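Local coordinates for protein Abbfa_003403 (Acinetobacter baumannii, PDB 4ZXH) that is a four-domain nonribosomal peptide synthetase whose condensation, adenylation, carrier and thioesterase domains probably assemble and release a small peptide product, at residues A[1109-1114]-A[1143-1148]; A[1131-1136]-A[1148-1153]. All blocks are in the same frame, centred on the assembly; numbering follows the deposited sequence.

Interaction 1 (A[1109-1114]-A[1143-1148]); sequences VAIEEM and AYEISR
Ile1111 lays its CG2 methyl against the aliphatic part of Glu1145, touching CB and CG alike, with CG2 3.5 Å from Glu1145 CB. Its position anti to the backbone N of Ile1111 sends this methyl toward the neighbouring helix. The next residue, Glu1112, brings its CG methylene to the carboxylate of Glu1145, 3.7 Å from OE2. No hydrogen bond or salt bridge links the segments 1109-1114 and 1143-1148 directly; the contact is van der Waals, a methyl against CB and CG of Glu1145 and a methylene against its carboxylate oxygen.

The carboxylate of Glu1145 is buried yet well supplied with partners. Its chain leaves with CG anti to the backbone N (chi1 173°) and bends at the next bond, bringing the head round to Arg1148 one turn later. Arg1148 grips it side-on: NE gives OE1 a nearly straight hydrogen bond (3.0 Å, 164°) within the salt bridge, while NH2 meets the syn lone pair of OE2 at 3.1 Å. Tyr1253 OH adds a hydrogen bond to OE1 and Gln1149 NE2 another to OE2, which together would fix the rotation of the group. These donors should ease the nearness of the Glu1112 carboxylate, whose OE2 lies 5.4 Å from OE1 of Glu1145.

Ala1110 is the N-cap of helix 1111-1125, and the contact therefore joins the first turn of that helix to the middle of helix 1138-1152. These are two of the helices packed against the mainly parallel sheet of the thioesterase domain, which has the alpha/beta-hydrolase fold.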
loop_
_atom_site.group_PDB
_atom_site.type_symbol
_atom_site.label_atom_id
_atom_site.label_comp_id
_atom_site.label_asym_id
_atom_site.label_seq_id
_atom_site.Cartn_x
_atom_site.Cartn_y
_atom_site.Cartn_z
ATOM N N VAL A 1109 -38.628 32.920 4.279
ATOM C CA VAL A 1109 -39.975 32.532 3.859
ATOM C C VAL A 1109 -40.733 33.647 3.133
ATOM O O VAL A 1109 -41.895 33.488 2.751
ATOM C CB VAL A 1109 -40.818 32.077 5.060
ATOM C CG1 VAL A 1109 -40.301 30.743 5.596
ATOM C CG2 VAL A 1109 -40.836 33.151 6.130
ATOM N N ALA A 1110 -40.084 34.782 2.951
ATOM C CA ALA A 1110 -40.683 35.861 2.189
ATOM C C ALA A 1110 -39.721 36.270 1.091
ATOM O O ALA A 1110 -38.570 36.599 1.373
ATOM C CB ALA A 1110 -41.006 37.033 3.085
ATOM N N ILE A 1111 -40.183 36.244 -0.156
ATOM C CA ILE A 1111 -39.317 36.589 -1.282
ATOM C C ILE A 1111 -38.710 37.976 -1.110
ATOM O O ILE A 1111 -37.537 38.191 -1.433
ATOM C CB ILE A 1111 -40.069 36.501 -2.623
ATOM C CG1 ILE A 1111 -39.977 35.077 -3.157
ATOM C CG2 ILE A 1111 -39.453 37.379 -3.647
ATOM C CD1 ILE A 1111 -40.171 34.965 -4.625
ATOM N N GLU A 1112 -39.486 38.901 -0.558
ATOM C CA GLU A 1112 -38.996 40.259 -0.342
ATOM C C GLU A 1112 -37.763 40.242 0.587
ATOM O O GLU A 1112 -36.775 40.945 0.334
ATOM C CB GLU A 1112 -40.118 41.161 0.214
ATOM C CG GLU A 1112 -41.323 41.407 -0.765
ATOM C CD GLU A 1112 -42.510 40.403 -0.628
ATOM O OE1 GLU A 1112 -42.344 39.320 -0.014
ATOM O OE2 GLU A 1112 -43.621 40.700 -1.144
ATOM N N GLU A 1113 -37.789 39.403 1.619
ATOM C CA GLU A 1113 -36.684 39.352 2.577
ATOM C C GLU A 1113 -35.490 38.604 2.003
ATOM O O GLU A 1113 -34.340 39.001 2.181
ATOM C CB GLU A 1113 -37.128 38.704 3.892
ATOM C CG GLU A 1113 -38.109 39.531 4.695
ATOM C CD GLU A 1113 -37.613 40.947 4.938
ATOM O OE1 GLU A 1113 -36.393 41.125 5.154
ATOM O OE2 GLU A 1113 -38.443 41.883 4.916
ATOM N N MET A 1114 -35.788 37.506 1.327
ATOM C CA MET A 1114 -34.808 36.725 0.574
ATOM C C MET A 1114 -33.972 37.647 -0.315
ATOM O O MET A 1114 -32.745 37.576 -0.337
ATOM C CB MET A 1114 -35.544 35.673 -0.267
ATOM C CG MET A 1114 -34.754 34.513 -0.756
ATOM S SD MET A 1114 -35.839 33.283 -1.548
ATOM C CE MET A 1114 -37.004 32.960 -0.225
ATOM N N ALA A 1143 -35.112 36.637 -8.989
ATOM C CA ALA A 1143 -34.458 37.639 -9.844
ATOM C C ALA A 1143 -35.333 38.847 -10.106
ATOM O O ALA A 1143 -34.855 39.983 -10.111
ATOM C CB ALA A 1143 -34.050 37.031 -11.155
ATOM N N TYR A 1144 -36.619 38.592 -10.326
ATOM C CA TYR A 1144 -37.576 39.657 -10.579
ATOM C C TYR A 1144 -37.647 40.568 -9.370
ATOM O O TYR A 1144 -37.529 41.789 -9.505
ATOM C CB TYR A 1144 -38.948 39.070 -10.902
ATOM C CG TYR A 1144 -39.980 40.054 -11.429
ATOM C CD1 TYR A 1144 -39.868 40.596 -12.705
ATOM C CD2 TYR A 1144 -41.092 40.389 -10.673
ATOM C CE1 TYR A 1144 -40.818 41.473 -13.201
ATOM C CE2 TYR A 1144 -42.057 41.258 -11.158
ATOM C CZ TYR A 1144 -41.915 41.802 -12.418
ATOM O OH TYR A 1144 -42.876 42.670 -12.900
ATOM N N GLU A 1145 -37.802 39.977 -8.184
ATOM C CA GLU A 1145 -37.930 40.780 -6.965
ATOM C C GLU A 1145 -36.615 41.489 -6.611
ATOM O O GLU A 1145 -36.618 42.607 -6.092
ATOM C CB GLU A 1145 -38.407 39.920 -5.784
ATOM C CG GLU A 1145 -38.395 40.641 -4.433
ATOM C CD GLU A 1145 -39.343 41.848 -4.381
ATOM O OE1 GLU A 1145 -40.292 41.920 -5.202
ATOM O OE2 GLU A 1145 -39.138 42.722 -3.507
ATOM N N ILE A 1146 -35.490 40.846 -6.901
ATOM C CA ILE A 1146 -34.205 41.496 -6.695
ATOM C C ILE A 1146 -34.077 42.693 -7.628
ATOM O O ILE A 1146 -33.618 43.756 -7.201
ATOM C CB ILE A 1146 -33.047 40.535 -6.896
ATOM C CG1 ILE A 1146 -32.939 39.632 -5.675
ATOM C CG2 ILE A 1146 -31.759 41.283 -7.046
ATOM C CD1 ILE A 1146 -31.803 38.674 -5.750
ATOM N N SER A 1147 -34.516 42.542 -8.877
ATOM C CA SER A 1147 -34.537 43.675 -9.803
ATOM C C SER A 1147 -35.395 44.805 -9.275
ATOM O O SER A 1147 -34.989 45.959 -9.319
ATOM C CB SER A 1147 -35.061 43.265 -11.168
ATOM O OG SER A 1147 -34.339 42.166 -11.671
ATOM N N ARG A 1148 -36.583 44.459 -8.783
ATOM C CA ARG A 1148 -37.546 45.439 -8.287
ATOM C C ARG A 1148 -36.931 46.284 -7.182
ATOM O O ARG A 1148 -37.209 47.486 -7.089
ATOM C CB ARG A 1148 -38.826 44.751 -7.777
ATOM C CG ARG A 1148 -40.031 45.698 -7.641
ATOM C CD ARG A 1148 -41.226 45.089 -6.893
ATOM N NE ARG A 1148 -40.918 44.831 -5.487
ATOM C CZ ARG A 1148 -40.854 45.769 -4.541
ATOM N NH1 ARG A 1148 -41.078 47.043 -4.848
ATOM N NH2 ARG A 1148 -40.560 45.434 -3.285
#

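Interaction 2 (A[1131-1136]-A[1148-1153]); sequences YFLGGW and RQLRQM
The beginning of strand 1131-1136 lies against the last turn of helix 1138-1152, and their backbones come nearest at Tyr1131 and Leu1150, whose CA atoms are 8.6 Å apart. Leu1150 spans this gap with one methyl, CD1, which rests obliquely against the tyrosine ring, 3.6 Å from Tyr1131 CD2, and also reaches CB and CG of that residue. The two side chains meet at about a right angle. With its CG anti to the carbonyl carbon (chi1 -68°) and CD1 extended from CA (chi2 174°), Leu1150 carries this methyl toward the strand. Two residues along from Tyr1131, Leu1133 approaches the same methyl more loosely, its CD1 4.4 Å from Leu1150 CD1.

All three side chains are buried, and helix 1111-1125 closes in beside them, with Ile1119 on Leu1150 and Met1122 on Leu1133. Tyr1131 directs its hydroxyl to the carbonyl of Gln1126, so its ring combines an apolar flank with a satisfied polar end.

The contact ties the first strand of a right-handed beta-alpha-beta crossover, completed by strand 1157-1163, to its helix. Gly1135, near the end of the strand, belongs to a GxCxG sequence at the strand-to-helix turn, consistent with the nucleophile elbow of alpha/beta-hydrolases.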
loop_
_atom_site.group_PDB
_atom_site.type_symbol
_atom_site.label_atom_id
_atom_site.label_comp_id
_atom_site.label_asym_id
_atom_site.label_seq_id
_atom_site.Cartn_x
_atom_site.Cartn_y
_atom_site.Cartn_z
ATOM N N TYR A 1131 -26.552 45.427 -13.076
ATOM C CA TYR A 1131 -26.599 44.033 -12.666
ATOM C C TYR A 1131 -27.208 43.151 -13.734
ATOM O O TYR A 1131 -27.986 43.625 -14.567
ATOM C CB TYR A 1131 -27.367 43.891 -11.360
ATOM C CG TYR A 1131 -26.607 44.502 -10.229
ATOM C CD1 TYR A 1131 -25.524 43.840 -9.664
ATOM C CD2 TYR A 1131 -26.936 45.754 -9.752
ATOM C CE1 TYR A 1131 -24.799 44.412 -8.637
ATOM C CE2 TYR A 1131 -26.226 46.327 -8.728
ATOM C CZ TYR A 1131 -25.161 45.657 -8.169
ATOM O OH TYR A 1131 -24.457 46.238 -7.136
ATOM N N PHE A 1132 -26.825 41.873 -13.708
ATOM C CA PHE A 1132 -27.279 40.899 -14.687
ATOM C C PHE A 1132 -27.721 39.660 -13.911
ATOM O O PHE A 1132 -26.926 39.038 -13.218
ATOM C CB PHE A 1132 -26.166 40.595 -15.700
ATOM C CG PHE A 1132 -26.597 39.728 -16.847
ATOM C CD1 PHE A 1132 -27.906 39.756 -17.314
ATOM C CD2 PHE A 1132 -25.700 38.856 -17.446
ATOM C CE1 PHE A 1132 -28.307 38.938 -18.371
ATOM C CE2 PHE A 1132 -26.092 38.041 -18.499
ATOM C CZ PHE A 1132 -27.402 38.082 -18.965
ATOM N N LEU A 1133 -29.001 39.324 -14.015
ATOM C CA LEU A 1133 -29.633 38.379 -13.104
ATOM C C LEU A 1133 -30.379 37.307 -13.851
ATOM O O LEU A 1133 -30.786 37.500 -15.002
ATOM C CB LEU A 1133 -30.640 39.080 -12.185
ATOM C CG LEU A 1133 -30.302 40.432 -11.609
ATOM C CD1 LEU A 1133 -31.571 41.057 -11.197
ATOM C CD2 LEU A 1133 -29.408 40.239 -10.409
ATOM N N GLY A 1134 -30.629 36.197 -13.171
ATOM C CA GLY A 1134 -31.374 35.143 -13.800
ATOM C C GLY A 1134 -31.590 33.951 -12.911
ATOM O O GLY A 1134 -31.008 33.869 -11.826
ATOM N N GLY A 1135 -32.412 33.022 -13.391
ATOM C CA GLY A 1135 -32.806 31.874 -12.605
ATOM C C GLY A 1135 -33.662 30.905 -13.407
ATOM O O GLY A 1135 -34.343 31.271 -14.390
ATOM N N TRP A 1136 -33.599 29.645 -12.996
ATOM C CA TRP A 1136 -34.432 28.635 -13.597
ATOM C C TRP A 1136 -35.634 28.501 -12.688
ATOM O O TRP A 1136 -35.488 28.556 -11.471
ATOM C CB TRP A 1136 -33.680 27.302 -13.758
ATOM C CG TRP A 1136 -34.627 26.182 -13.985
ATOM C CD1 TRP A 1136 -35.333 25.924 -15.127
ATOM C CD2 TRP A 1136 -35.017 25.187 -13.040
ATOM N NE1 TRP A 1136 -36.125 24.810 -14.957
ATOM C CE2 TRP A 1136 -35.957 24.342 -13.677
ATOM C CE3 TRP A 1136 -34.663 24.916 -11.711
ATOM C CZ2 TRP A 1136 -36.551 23.257 -13.033
ATOM C CZ3 TRP A 1136 -35.257 23.822 -11.065
ATOM C CH2 TRP A 1136 -36.193 23.019 -11.726
ATOM N N ARG A 1148 -36.583 44.459 -8.783
ATOM C CA ARG A 1148 -37.546 45.439 -8.287
ATOM C C ARG A 1148 -36.931 46.284 -7.182
ATOM O O ARG A 1148 -37.209 47.486 -7.089
ATOM C CB ARG A 1148 -38.826 44.751 -7.777
ATOM C CG ARG A 1148 -40.031 45.698 -7.641
ATOM C CD ARG A 1148 -41.226 45.089 -6.893
ATOM N NE ARG A 1148 -40.918 44.831 -5.487
ATOM C CZ ARG A 1148 -40.854 45.769 -4.541
ATOM N NH1 ARG A 1148 -41.078 47.043 -4.848
ATOM N NH2 ARG A 1148 -40.560 45.434 -3.285
ATOM N N GLN A 1149 -36.089 45.664 -6.358
ATOM C CA GLN A 1149 -35.454 46.370 -5.245
ATOM C C GLN A 1149 -34.241 47.195 -5.682
ATOM O O GLN A 1149 -34.036 48.295 -5.175
ATOM C CB GLN A 1149 -35.040 45.389 -4.149
ATOM C CG GLN A 1149 -36.197 44.674 -3.472
ATOM C CD GLN A 1149 -35.794 44.029 -2.151
ATOM O OE1 GLN A 1149 -34.742 44.334 -1.594
ATOM N NE2 GLN A 1149 -36.636 43.134 -1.643
ATOM N N LEU A 1150 -33.445 46.669 -6.616
ATOM C CA LEU A 1150 -32.265 47.380 -7.118
ATOM C C LEU A 1150 -32.660 48.715 -7.768
ATOM O O LEU A 1150 -31.952 49.712 -7.607
ATOM C CB LEU A 1150 -31.477 46.513 -8.108
ATOM C CG LEU A 1150 -30.767 45.262 -7.556
ATOM C CD1 LEU A 1150 -30.147 44.412 -8.681
ATOM C CD2 LEU A 1150 -29.722 45.585 -6.503
ATOM N N ARG A 1151 -33.786 48.737 -8.484
ATOM C CA ARG A 1151 -34.393 49.991 -8.940
ATOM C C ARG A 1151 -34.622 50.972 -7.788
ATOM O O ARG A 1151 -34.232 52.148 -7.856
ATOM C CB ARG A 1151 -35.729 49.722 -9.630
ATOM C CG ARG A 1151 -35.619 49.195 -11.039
ATOM C CD ARG A 1151 -35.429 50.310 -12.056
ATOM N NE ARG A 1151 -35.383 49.780 -13.420
ATOM C CZ ARG A 1151 -36.451 49.390 -14.116
ATOM N NH1 ARG A 1151 -37.672 49.474 -13.589
ATOM N NH2 ARG A 1151 -36.296 48.920 -15.348
ATOM N N GLN A 1152 -35.265 50.477 -6.735
ATOM C CA GLN A 1152 -35.577 51.296 -5.572
ATOM C C GLN A 1152 -34.349 51.966 -4.963
ATOM O O GLN A 1152 -34.465 53.016 -4.346
ATOM C CB GLN A 1152 -36.292 50.458 -4.508
ATOM C CG GLN A 1152 -37.715 50.097 -4.887
ATOM C CD GLN A 1152 -38.509 51.317 -5.329
ATOM O OE1 GLN A 1152 -38.715 51.537 -6.526
ATOM N NE2 GLN A 1152 -38.941 52.127 -4.364
ATOM N N MET A 1153 -33.177 51.365 -5.128
ATOM C CA MET A 1153 -31.975 51.949 -4.562
ATOM C C MET A 1153 -31.101 52.578 -5.657
ATOM O O MET A 1153 -29.941 52.928 -5.419
ATOM C CB MET A 1153 -31.198 50.905 -3.737
ATOM C CG MET A 1153 -31.060 49.519 -4.344
ATOM S SD MET A 1153 -30.195 48.328 -3.269
ATOM C CE MET A 1153 -31.564 47.456 -2.497
#

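Overall arrangement
Both interactions lie in the thioesterase domain, about 54 Å from the centre of the chain, and their own centres are about 9 Å apart. Their segments alternate along the sequence: 1109-1114 opens helix 1111-1125, the strand that comes next is 1131-1136, and 1143-1148 and 1148-1153 are consecutive parts of helix 1138-1152, sharing Arg1148. Helix 1138-1152 thus meets its neighbouring helix in interaction 1 and the sheet in interaction 2. Gln1149 connects the two through a probable hydrogen bond from NE2 to the carbonyl of Glu1112. Together they pack the helix that follows the putative nucleophile elbow against both a neighbouring helix and the central sheet.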